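Local coordinates for ABC transporter periplasmic peptide-binding protein (Pseudoalteromonas, PDB 4QFN) that binds dipeptides in the bacterial periplasm and probably delivers them to an inner-membrane ABC transporter for uptake, at residues L31-E36 against I527-A532; T47-T52 against E413-I418; G293-N298 against S428-W433; S382-P387 against G506-A511. All coordinates share one frame; numbering follows the deposited sequence.

Interaction 1: residues L31-E36 against I527-A532; sequences LVYCAE and ISLANA
Tyr33 meets Leu529 at the side of its ring and Ile527 at its tip. With CG anti to the backbone N (chi1 -179°), the ring is carried off strand 30-35 toward the 527-532 loop. CB and CG still stand 4.7 Å from Leu529 CD1; CD2 is the atom that packs, with Leu529 CD1 at 4.1 Å, approaching neither squarely over the ring nor squarely at its rim. Beyond it CE2 draws away from that methyl, and at the tip OH lies 4.4 Å from Ile527 CG1. The loop presents Leu529 through a type I beta turn from Leu529 to Ala532, closed by Ala532 N to Leu529 O at 2.9 Å, and Ser528 OG accepts from Ala530 N in an ST turn just before it. This arrangement joins the first strand of the chain to its C-terminal tail, consistent with family 5 binding proteins, in which both termini contribute to one lobe. Further back along the strand, Leu31 CD1 rests 4.2 Å from Ala532 CB, while Leu31 CD2 reaches Leu529 CD1 from another direction. Across Leu529, strand 241-246 contributes Leu242 and Tyr244, and the ring of Tyr244 also meets that of Tyr33.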
# COMPACT_ATOMS: atom_id res chain seq x y z
N LEU A 31 0.88 -24.87 0.94
CA LEU A 31 2.01 -23.95 0.96
C LEU A 31 1.92 -23.12 2.23
O LEU A 31 0.83 -22.67 2.60
CB LEU A 31 1.99 -23.09 -0.30
CG LEU A 31 3.00 -21.95 -0.45
CD1 LEU A 31 3.13 -21.52 -1.90
CD2 LEU A 31 2.59 -20.77 0.43
N VAL A 32 3.05 -22.95 2.90
CA VAL A 32 3.11 -22.15 4.13
C VAL A 32 3.89 -20.87 3.87
O VAL A 32 5.06 -20.90 3.48
CB VAL A 32 3.75 -22.92 5.31
CG1 VAL A 32 3.72 -22.04 6.58
CG2 VAL A 32 3.05 -24.26 5.55
N TYR A 33 3.22 -19.74 4.07
CA TYR A 33 3.79 -18.42 3.81
C TYR A 33 3.99 -17.71 5.14
O TYR A 33 3.06 -17.56 5.93
CB TYR A 33 2.82 -17.63 2.95
CG TYR A 33 3.22 -16.24 2.55
CD1 TYR A 33 3.20 -15.20 3.47
CD2 TYR A 33 3.53 -15.95 1.23
CE1 TYR A 33 3.52 -13.91 3.08
CE2 TYR A 33 3.85 -14.68 0.83
CZ TYR A 33 3.84 -13.65 1.75
OH TYR A 33 4.16 -12.38 1.33
N CYS A 34 5.23 -17.31 5.38
CA CYS A 34 5.60 -16.59 6.59
C CYS A 34 5.29 -15.11 6.48
O CYS A 34 6.08 -14.35 5.90
CB CYS A 34 7.09 -16.74 6.86
SG CYS A 34 7.46 -17.93 8.11
N ALA A 35 4.16 -14.70 7.04
CA ALA A 35 3.69 -13.32 6.99
C ALA A 35 4.29 -12.49 8.12
O ALA A 35 4.48 -12.98 9.25
CB ALA A 35 2.15 -13.29 7.06
N GLU A 36 4.56 -11.22 7.84
CA GLU A 36 5.24 -10.37 8.82
C GLU A 36 4.29 -9.69 9.82
O GLU A 36 4.75 -9.07 10.77
CB GLU A 36 6.12 -9.31 8.14
CG GLU A 36 5.35 -8.16 7.45
CD GLU A 36 4.89 -8.51 6.04
OE1 GLU A 36 4.82 -9.72 5.71
OE2 GLU A 36 4.60 -7.59 5.24
N ILE A 527 1.27 -8.94 -3.41
CA ILE A 527 1.64 -10.28 -3.82
C ILE A 527 0.40 -11.10 -4.18
O ILE A 527 -0.67 -10.90 -3.61
CB ILE A 527 2.36 -10.99 -2.66
CG1 ILE A 527 3.85 -10.70 -2.71
CG2 ILE A 527 2.14 -12.48 -2.72
CD1 ILE A 527 4.23 -9.36 -2.22
N SER A 528 0.54 -12.00 -5.14
CA SER A 528 -0.54 -12.93 -5.47
C SER A 528 -0.03 -14.35 -5.45
O SER A 528 1.02 -14.63 -6.01
CB SER A 528 -1.11 -12.66 -6.86
OG SER A 528 -2.15 -13.60 -7.15
N LEU A 529 -0.79 -15.23 -4.80
CA LEU A 529 -0.49 -16.65 -4.84
C LEU A 529 -1.47 -17.42 -5.73
O LEU A 529 -1.51 -18.66 -5.71
CB LEU A 529 -0.48 -17.23 -3.42
CG LEU A 529 0.48 -16.53 -2.45
CD1 LEU A 529 0.42 -17.16 -1.09
CD2 LEU A 529 1.90 -16.55 -2.99
N ALA A 530 -2.25 -16.69 -6.53
CA ALA A 530 -3.32 -17.31 -7.33
C ALA A 530 -2.81 -18.41 -8.25
O ALA A 530 -3.56 -19.31 -8.59
CB ALA A 530 -4.08 -16.26 -8.14
N ASN A 531 -1.54 -18.32 -8.67
CA ASN A 531 -0.96 -19.29 -9.62
C ASN A 531 0.15 -20.09 -8.97
O ASN A 531 0.95 -20.73 -9.66
CB ASN A 531 -0.38 -18.57 -10.84
CG ASN A 531 -1.41 -17.70 -11.55
OD1 ASN A 531 -2.45 -18.18 -11.97
ND2 ASN A 531 -1.11 -16.41 -11.67
N ALA A 532 0.20 -20.04 -7.65
CA ALA A 532 1.24 -20.72 -6.89
C ALA A 532 1.08 -22.23 -6.96
O ALA A 532 -0.04 -22.75 -6.89
CB ALA A 532 1.21 -20.25 -5.45

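Interaction 2: residues T47-T52 against E413-I418; sequences TTTGST and EWNTFI. With GLU (glutamic acid), chain D; GLY (glycine), chain C.
Trp414 and Ser51 make the one direct polar link between the 47-52 and 413-418 segments: NE1 donates to Ser51 OG at 2.6 Å, but the N-H...O angle of 128° marks the bond as weak. OG lies near the indole plane, at the ring's edge. Van der Waals packing centres on Thr49. Its CG2, anti to the backbone N (chi1 -52° for OG1), approaches the indole obliquely, 3.3 Å from Trp414 NE1, while its OG1 sits 4.0 Å from Ile418 CG2. Ile418 CG1 in turn lies over one face of the Trp414 ring, which helps fix the indole's tilt. Water supplies the third kind of link. Asn415 OD1 accepts from two waters, one bonded to Thr49 OG1 and the other to Thr52 OG1, whereas ND2 is held by the carbonyl of Asn38.

The helix of Trp414 is capped by Glu413, whose carboxylate takes Thr416 N on OE1 and Asn415 N on OE2. Ligand contacts form a further group. The bound glycine C and glutamate N are 1.3 Å apart, a peptide-bond length, so the two read as one dipeptide; Thr48 OG1 donates to its OE2 at 2.7 Å and Gly50 N to its O at 2.9 Å. The contact thus brings the N-terminus of helix 50-60 against the first turn of helix 414-422, with Arg383 touching both Ser51 and Trp414, and with Thr48 and Phe417 reaching Trp433 and Val429 of strand 428-434.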
# COMPACT_ATOMS: atom_id res chain seq x y z
N THR A 47 -8.13 -0.97 4.75
CA THR A 47 -6.72 -0.77 5.11
C THR A 47 -5.87 -0.44 3.88
O THR A 47 -6.26 -0.74 2.75
CB THR A 47 -6.15 -2.01 5.85
OG1 THR A 47 -4.80 -1.76 6.25
CG2 THR A 47 -6.18 -3.23 4.95
N THR A 48 -4.71 0.18 4.09
CA THR A 48 -3.75 0.35 3.00
C THR A 48 -2.46 -0.43 3.31
O THR A 48 -1.51 -0.40 2.54
CB THR A 48 -3.40 1.84 2.75
OG1 THR A 48 -2.97 2.44 3.97
CG2 THR A 48 -4.59 2.61 2.26
N THR A 49 -2.42 -1.11 4.44
CA THR A 49 -1.22 -1.78 4.90
C THR A 49 -0.89 -3.04 4.07
O THR A 49 -1.66 -3.99 4.05
CB THR A 49 -1.36 -2.18 6.38
OG1 THR A 49 -1.74 -1.03 7.14
CG2 THR A 49 -0.06 -2.73 6.92
N GLY A 50 0.27 -3.03 3.42
CA GLY A 50 0.66 -4.13 2.55
C GLY A 50 0.60 -5.49 3.20
O GLY A 50 0.22 -6.47 2.56
N SER A 51 0.95 -5.54 4.48
CA SER A 51 0.99 -6.79 5.23
C SER A 51 -0.34 -7.52 5.18
O SER A 51 -0.39 -8.75 5.07
CB SER A 51 1.30 -6.49 6.69
OG SER A 51 2.35 -5.56 6.76
N THR A 52 -1.42 -6.75 5.32
CA THR A 52 -2.76 -7.30 5.26
C THR A 52 -3.15 -7.63 3.82
O THR A 52 -3.60 -8.74 3.52
CB THR A 52 -3.77 -6.32 5.85
OG1 THR A 52 -3.53 -6.22 7.25
CG2 THR A 52 -5.20 -6.82 5.64
N GLU A 413 4.48 -2.52 17.69
CA GLU A 413 3.94 -3.53 16.78
C GLU A 413 3.39 -2.86 15.50
O GLU A 413 2.78 -1.79 15.54
CB GLU A 413 2.85 -4.35 17.48
CG GLU A 413 2.28 -5.49 16.65
CD GLU A 413 1.17 -5.04 15.72
OE1 GLU A 413 0.46 -4.07 16.06
OE2 GLU A 413 1.02 -5.66 14.64
N TRP A 414 3.61 -3.52 14.36
CA TRP A 414 3.35 -2.94 13.05
C TRP A 414 1.98 -2.28 12.90
O TRP A 414 1.89 -1.12 12.52
CB TRP A 414 3.56 -4.00 11.97
CG TRP A 414 3.37 -3.58 10.54
CD1 TRP A 414 2.69 -4.26 9.58
CD2 TRP A 414 3.90 -2.41 9.90
NE1 TRP A 414 2.75 -3.59 8.39
CE2 TRP A 414 3.49 -2.45 8.56
CE3 TRP A 414 4.67 -1.33 10.33
CZ2 TRP A 414 3.83 -1.46 7.64
CZ3 TRP A 414 5.00 -0.36 9.44
CH2 TRP A 414 4.58 -0.42 8.10
N ASN A 415 0.92 -3.02 13.17
CA ASN A 415 -0.41 -2.47 12.95
C ASN A 415 -0.70 -1.33 13.93
O ASN A 415 -1.32 -0.34 13.57
CB ASN A 415 -1.48 -3.57 13.02
CG ASN A 415 -1.40 -4.55 11.84
OD1 ASN A 415 -1.21 -4.14 10.69
ND2 ASN A 415 -1.53 -5.85 12.13
N THR A 416 -0.23 -1.46 15.17
CA THR A 416 -0.38 -0.40 16.15
C THR A 416 0.38 0.84 15.69
O THR A 416 -0.10 1.97 15.80
CB THR A 416 0.17 -0.84 17.52
OG1 THR A 416 -0.52 -2.01 17.95
CG2 THR A 416 0.01 0.27 18.56
N PHE A 417 1.59 0.59 15.20
CA PHE A 417 2.44 1.64 14.66
C PHE A 417 1.71 2.45 13.58
O PHE A 417 1.65 3.68 13.65
CB PHE A 417 3.71 0.98 14.11
CG PHE A 417 4.72 1.95 13.57
CD1 PHE A 417 4.69 2.34 12.25
CD2 PHE A 417 5.73 2.43 14.39
CE1 PHE A 417 5.63 3.20 11.74
CE2 PHE A 417 6.68 3.30 13.90
CZ PHE A 417 6.63 3.70 12.57
N ILE A 418 1.14 1.77 12.58
CA ILE A 418 0.44 2.44 11.48
C ILE A 418 -0.74 3.27 12.00
O ILE A 418 -1.03 4.36 11.51
CB ILE A 418 -0.10 1.43 10.44
CG1 ILE A 418 1.04 0.78 9.64
CG2 ILE A 418 -1.13 2.08 9.54
CD1 ILE A 418 1.88 1.74 8.83
N GLU D . 1.52 0.86 2.67
CA GLU D . 2.67 0.87 3.57
C GLU D . 3.34 -0.49 3.69
O GLU D . 2.72 -1.54 3.52
CB GLU D . 2.28 1.39 4.96
CG GLU D . 1.73 2.81 4.95
CD GLU D . 0.21 2.86 4.91
OE1 GLU D . -0.36 3.95 5.18
OE2 GLU D . -0.43 1.82 4.64
OXT GLU D . 4.53 -0.56 3.98
N GLY C . 0.46 0.32 -0.78
CA GLY C . 0.39 0.95 0.52
C GLY C . 1.66 0.82 1.35
O GLY C . 2.76 0.70 0.80
O HOH W 1 -2.24 -1.82 9.79
O HOH W 2 -1.23 -6.03 8.62

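Interaction 3: residues G293-N298 against S428-W433; sequences GYWAFN and SVLLGW. With GLY (glycine), chain C; GLU (glutamic acid), chain D.
Tyr294 lies flat over the backbone of Leu431 and Gly432, its ring pointing the same way as the Leu431 side chain beside it. Gly432 CA is 3.9 Å from the ring centroid and 25° off the normal, a CH-pi contact, and Tyr294 CE1 meets Leu431 CB at 4.0 Å. CG sits between the backbone N and carbonyl carbon (chi1 58°), a rotamer that folds the ring back over the neighbouring strand. With alanine in place of Tyr294, the Leu431-Gly432 peptide is likely to lose the ring that covers it, leaving a gap beside Leu431 CB.

On the other face of the sheet, Trp295 turns its indole edge to Ser428: NE1 donates to Ser428 OG at 2.9 Å, the oxygen lying somewhat out of the ring plane. The same hydroxyl is bonded to Ser375 O of strand 372-378. Leu430 CD2 approaches the indole obliquely, 3.8 Å from CD1, while Phe297 CE1 covers one indole face. Ala296 CB and Val429 CG1 pack together on the face that carries Tyr294. The backbones beneath run antiparallel, their axes at 157°, with Tyr294-Leu431 and Ala296-Val429 as hydrogen-bonded pairs; Ala296 N to Val429 O spans 2.8 Å. Trp433, at the end of the segment, lays one face on the ligand glycine, CH2 to CA 3.5 Å.

Strand 291-297 is paired beyond with strand 500-513, and strand 428-434 with the parallel strand 372-378. Helices 307-315 and 389-401 cover the Trp295 face, while Leu431 on the opposite face turns toward the bound peptide and Tyr385.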
# COMPACT_ATOMS: atom_id res chain seq x y z
N GLY A 293 10.92 5.21 0.23
CA GLY A 293 11.15 5.26 1.66
C GLY A 293 11.58 6.69 2.01
O GLY A 293 12.39 7.30 1.30
N TYR A 294 11.03 7.24 3.08
CA TYR A 294 11.25 8.65 3.37
C TYR A 294 11.23 8.91 4.86
O TYR A 294 10.84 8.05 5.66
CB TYR A 294 10.18 9.52 2.68
CG TYR A 294 8.74 9.21 3.07
CD1 TYR A 294 8.32 9.30 4.39
CD2 TYR A 294 7.80 8.83 2.11
CE1 TYR A 294 7.03 9.02 4.75
CE2 TYR A 294 6.48 8.54 2.46
CZ TYR A 294 6.11 8.64 3.80
OH TYR A 294 4.83 8.37 4.20
N TRP A 295 11.64 10.11 5.23
CA TRP A 295 11.59 10.57 6.60
C TRP A 295 10.58 11.70 6.62
O TRP A 295 10.86 12.77 6.07
CB TRP A 295 12.97 11.08 6.98
CG TRP A 295 13.14 11.48 8.41
CD1 TRP A 295 12.40 11.08 9.48
CD2 TRP A 295 14.13 12.39 8.91
NE1 TRP A 295 12.88 11.66 10.62
CE2 TRP A 295 13.93 12.48 10.30
CE3 TRP A 295 15.16 13.13 8.32
CZ2 TRP A 295 14.74 13.28 11.11
CZ3 TRP A 295 15.95 13.92 9.12
CH2 TRP A 295 15.74 13.98 10.50
N ALA A 296 9.40 11.46 7.20
CA ALA A 296 8.35 12.49 7.29
C ALA A 296 8.36 13.27 8.60
O ALA A 296 8.49 12.68 9.67
CB ALA A 296 6.96 11.86 7.08
N PHE A 297 8.18 14.59 8.49
CA PHE A 297 8.06 15.46 9.66
C PHE A 297 6.60 15.77 9.98
O PHE A 297 5.80 16.05 9.08
CB PHE A 297 8.79 16.79 9.43
CG PHE A 297 10.23 16.62 9.05
CD1 PHE A 297 11.17 16.25 10.00
CD2 PHE A 297 10.64 16.82 7.74
CE1 PHE A 297 12.50 16.08 9.66
CE2 PHE A 297 11.99 16.66 7.39
CZ PHE A 297 12.91 16.29 8.35
N ASN A 298 6.25 15.74 11.26
CA ASN A 298 4.91 16.15 11.63
C ASN A 298 4.87 17.66 11.52
O ASN A 298 5.22 18.37 12.46
CB ASN A 298 4.53 15.68 13.03
CG ASN A 298 3.08 15.96 13.37
OD1 ASN A 298 2.45 15.22 14.14
ND2 ASN A 298 2.52 17.02 12.79
N SER A 428 8.42 12.79 14.03
CA SER A 428 8.92 12.45 12.70
C SER A 428 8.87 10.93 12.58
O SER A 428 8.87 10.23 13.60
CB SER A 428 10.35 12.96 12.46
OG SER A 428 11.36 12.17 13.09
N VAL A 429 8.83 10.42 11.36
CA VAL A 429 8.68 8.99 11.16
C VAL A 429 9.39 8.50 9.91
O VAL A 429 9.39 9.16 8.86
CB VAL A 429 7.18 8.58 11.12
CG1 VAL A 429 6.42 9.42 10.10
CG2 VAL A 429 7.02 7.10 10.78
N LEU A 430 9.98 7.33 10.02
CA LEU A 430 10.52 6.62 8.88
C LEU A 430 9.42 5.72 8.36
O LEU A 430 9.05 4.74 8.99
CB LEU A 430 11.76 5.83 9.28
CG LEU A 430 12.97 6.63 9.74
CD1 LEU A 430 14.06 5.71 10.26
CD2 LEU A 430 13.50 7.52 8.63
N LEU A 431 8.89 6.07 7.20
CA LEU A 431 7.86 5.28 6.56
C LEU A 431 8.06 5.32 5.06
O LEU A 431 9.16 5.52 4.58
CB LEU A 431 6.46 5.77 6.93
CG LEU A 431 5.63 4.79 7.76
CD1 LEU A 431 4.48 5.49 8.46
CD2 LEU A 431 5.14 3.64 6.90
N GLY A 432 6.98 5.14 4.32
CA GLY A 432 7.07 5.13 2.87
C GLY A 432 5.84 4.55 2.22
O GLY A 432 4.81 4.39 2.85
N TRP A 433 5.96 4.24 0.94
CA TRP A 433 4.80 3.80 0.19
C TRP A 433 5.26 2.90 -0.94
O TRP A 433 6.19 3.23 -1.67
CB TRP A 433 4.05 5.02 -0.34
CG TRP A 433 2.71 4.74 -0.94
CD1 TRP A 433 2.41 4.65 -2.28
CD2 TRP A 433 1.48 4.54 -0.24
NE1 TRP A 433 1.07 4.41 -2.44
CE2 TRP A 433 0.48 4.33 -1.21
CE3 TRP A 433 1.13 4.51 1.12
CZ2 TRP A 433 -0.86 4.09 -0.87
CZ3 TRP A 433 -0.20 4.28 1.46
CH2 TRP A 433 -1.18 4.08 0.47
N GLY C . 0.46 0.32 -0.78
CA GLY C . 0.39 0.95 0.52
C GLY C . 1.66 0.82 1.35
O GLY C . 2.76 0.70 0.80
N GLU D . 1.52 0.86 2.67
CA GLU D . 2.67 0.87 3.57
C GLU D . 3.34 -0.49 3.69
O GLU D . 2.72 -1.54 3.52
CB GLU D . 2.28 1.39 4.96
CG GLU D . 1.73 2.81 4.95
CD GLU D . 0.21 2.86 4.91
OE1 GLU D . -0.36 3.95 5.18
OE2 GLU D . -0.43 1.82 4.64
OXT GLU D . 4.53 -0.56 3.98
O HOH W 3 3.41 6.40 4.51

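Interaction 4: residues S382-P387 against G506-A511; sequences SRIYNP and GMRFQA. With GLU (glutamic acid), chain D.
Ile384 reaches Arg508 because CG1 stands anti to its own carbonyl carbon (chi1 -60°) and CD1 continues the extension (chi2 169°), which sets CD1 3.6 Å from Arg508 NE. The same rotamer directs CG2 toward Met507 O. Ile384 CD1 crosses the arginine chain obliquely at CG, CD and NE, and the arginine's NH1 and NH2 are held by the carbonyls of Gly522 and Gly525. Ile384 O receives a CA-H...O contact from Gly506 CA at 3.3 Å, a spot where any CB on Gly506 would collide with that oxygen. A water donates to both Ile384 O, at 2.6 Å, and Met507 O, bridging the backbones.

From the type I turn Arg383-Asn386, Arg383 and Tyr385 reach the ligand. Arg383, bent at chi2 and chi3, donates NE to glutamate OXT at 2.9 Å and NH2 to glutamate O at 2.9 Å, while Tyr385 OH donates to OXT at 2.5 Å. Arg383 NH1 makes a salt bridge with Glu36 OE2. A leucine in place of Arg383 would probably cost both Glu36 and the ligand carboxylate that charge. This chemistry implies a pocket end that recognises the C-terminal carboxylate of a bound peptide.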
# COMPACT_ATOMS: atom_id res chain seq x y z
N SER A 382 10.56 -5.19 8.19
CA SER A 382 11.15 -4.87 6.91
C SER A 382 10.06 -4.52 5.90
O SER A 382 9.01 -5.16 5.88
CB SER A 382 11.99 -6.05 6.43
OG SER A 382 12.56 -5.76 5.17
N ARG A 383 10.30 -3.48 5.10
CA ARG A 383 9.42 -3.11 3.98
C ARG A 383 10.29 -2.97 2.72
O ARG A 383 11.49 -2.75 2.83
CB ARG A 383 8.70 -1.77 4.24
CG ARG A 383 8.19 -1.52 5.65
CD ARG A 383 7.25 -2.62 6.13
NE ARG A 383 6.02 -2.71 5.33
CZ ARG A 383 5.47 -3.86 4.94
NH1 ARG A 383 6.03 -5.03 5.26
NH2 ARG A 383 4.34 -3.84 4.24
N ILE A 384 9.68 -3.07 1.54
CA ILE A 384 10.40 -2.90 0.29
C ILE A 384 11.20 -1.61 0.29
O ILE A 384 12.35 -1.57 -0.12
CB ILE A 384 9.45 -2.83 -0.92
CG1 ILE A 384 8.62 -4.11 -1.04
CG2 ILE A 384 10.24 -2.56 -2.18
CD1 ILE A 384 7.49 -3.99 -2.04
N TYR A 385 10.58 -0.53 0.76
CA TYR A 385 11.22 0.78 0.73
C TYR A 385 12.14 1.08 1.92
O TYR A 385 12.82 2.10 1.92
CB TYR A 385 10.16 1.87 0.62
CG TYR A 385 9.08 1.73 1.64
CD1 TYR A 385 9.29 2.17 2.96
CD2 TYR A 385 7.86 1.15 1.32
CE1 TYR A 385 8.30 2.05 3.91
CE2 TYR A 385 6.87 1.01 2.28
CZ TYR A 385 7.10 1.47 3.57
OH TYR A 385 6.13 1.33 4.53
N ASN A 386 12.17 0.21 2.92
CA ASN A 386 13.07 0.36 4.08
C ASN A 386 13.25 -0.98 4.79
O ASN A 386 12.41 -1.37 5.60
CB ASN A 386 12.54 1.42 5.06
CG ASN A 386 13.58 1.83 6.11
OD1 ASN A 386 14.51 1.09 6.42
ND2 ASN A 386 13.42 3.02 6.66
N PRO A 387 14.33 -1.70 4.47
CA PRO A 387 14.54 -3.04 5.05
C PRO A 387 14.85 -3.04 6.55
O PRO A 387 14.83 -4.09 7.17
CB PRO A 387 15.74 -3.59 4.25
CG PRO A 387 16.34 -2.43 3.57
CD PRO A 387 15.25 -1.42 3.36
N GLY A 506 13.70 0.91 -2.83
CA GLY A 506 14.28 -0.39 -2.57
C GLY A 506 13.95 -1.40 -3.64
O GLY A 506 13.10 -1.15 -4.48
N MET A 507 14.65 -2.53 -3.64
CA MET A 507 14.27 -3.64 -4.50
C MET A 507 13.23 -4.46 -3.76
O MET A 507 13.21 -4.48 -2.53
CB MET A 507 15.48 -4.54 -4.83
CG MET A 507 16.57 -3.87 -5.65
SD MET A 507 16.00 -3.36 -7.27
CE MET A 507 15.96 -4.92 -8.17
N ARG A 508 12.38 -5.15 -4.51
CA ARG A 508 11.43 -6.07 -3.91
C ARG A 508 12.06 -7.44 -3.86
O ARG A 508 12.47 -7.96 -4.89
CB ARG A 508 10.16 -6.11 -4.75
CG ARG A 508 8.99 -6.81 -4.10
CD ARG A 508 7.71 -6.54 -4.89
NE ARG A 508 6.52 -6.79 -4.09
CZ ARG A 508 5.28 -6.58 -4.50
NH1 ARG A 508 5.07 -6.13 -5.73
NH2 ARG A 508 4.26 -6.82 -3.69
N PHE A 509 12.16 -8.01 -2.67
CA PHE A 509 12.74 -9.34 -2.49
C PHE A 509 11.69 -10.30 -1.94
O PHE A 509 10.77 -9.88 -1.26
CB PHE A 509 13.88 -9.32 -1.47
CG PHE A 509 15.14 -8.63 -1.93
CD1 PHE A 509 15.35 -7.29 -1.65
CD2 PHE A 509 16.14 -9.35 -2.57
CE1 PHE A 509 16.54 -6.66 -2.03
CE2 PHE A 509 17.32 -8.73 -2.96
CZ PHE A 509 17.52 -7.38 -2.69
N GLN A 510 11.87 -11.59 -2.23
CA GLN A 510 11.04 -12.65 -1.66
C GLN A 510 11.83 -13.94 -1.69
O GLN A 510 12.42 -14.31 -2.72
CB GLN A 510 9.75 -12.85 -2.46
CG GLN A 510 8.76 -13.80 -1.81
CD GLN A 510 7.54 -14.05 -2.67
OE1 GLN A 510 7.60 -14.81 -3.63
NE2 GLN A 510 6.42 -13.42 -2.32
N ALA A 511 11.85 -14.64 -0.57
CA ALA A 511 12.51 -15.91 -0.49
C ALA A 511 11.49 -17.05 -0.53
O ALA A 511 10.40 -16.94 0.03
CB ALA A 511 13.36 -15.99 0.77
N GLU D . 1.52 0.86 2.67
CA GLU D . 2.67 0.87 3.57
C GLU D . 3.34 -0.49 3.69
O GLU D . 2.72 -1.54 3.52
CB GLU D . 2.28 1.39 4.96
CG GLU D . 1.73 2.81 4.95
CD GLU D . 0.21 2.86 4.91
OE1 GLU D . -0.36 3.95 5.18
OE2 GLU D . -0.43 1.82 4.64
OXT GLU D . 4.53 -0.56 3.98
O HOH W 4 14.01 -3.63 -0.13

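How the interactions relate
From the N terminus, the chain enters through 31-36 and closes back on itself only at 527-532, so interaction 1 brackets the other three. Within that span, interaction 2 opens at 47-52, interaction 3 at 293-298 and interaction 4 at 382-387; they close in the same order, at 413-418, 428-433 and 506-511, so every pair of these three crosses. Interaction 1 ties the N-terminal strand 30-35 to the C-terminal tail, interaction 2 joins two helix starts, interaction 3 pairs strands, and interaction 4 sets a loop against strand 500-513. Glu36 bridges interactions 1 and 4 by its salt bridge to Arg383, and interactions 2, 3 and 4 converge on the bound glutamate.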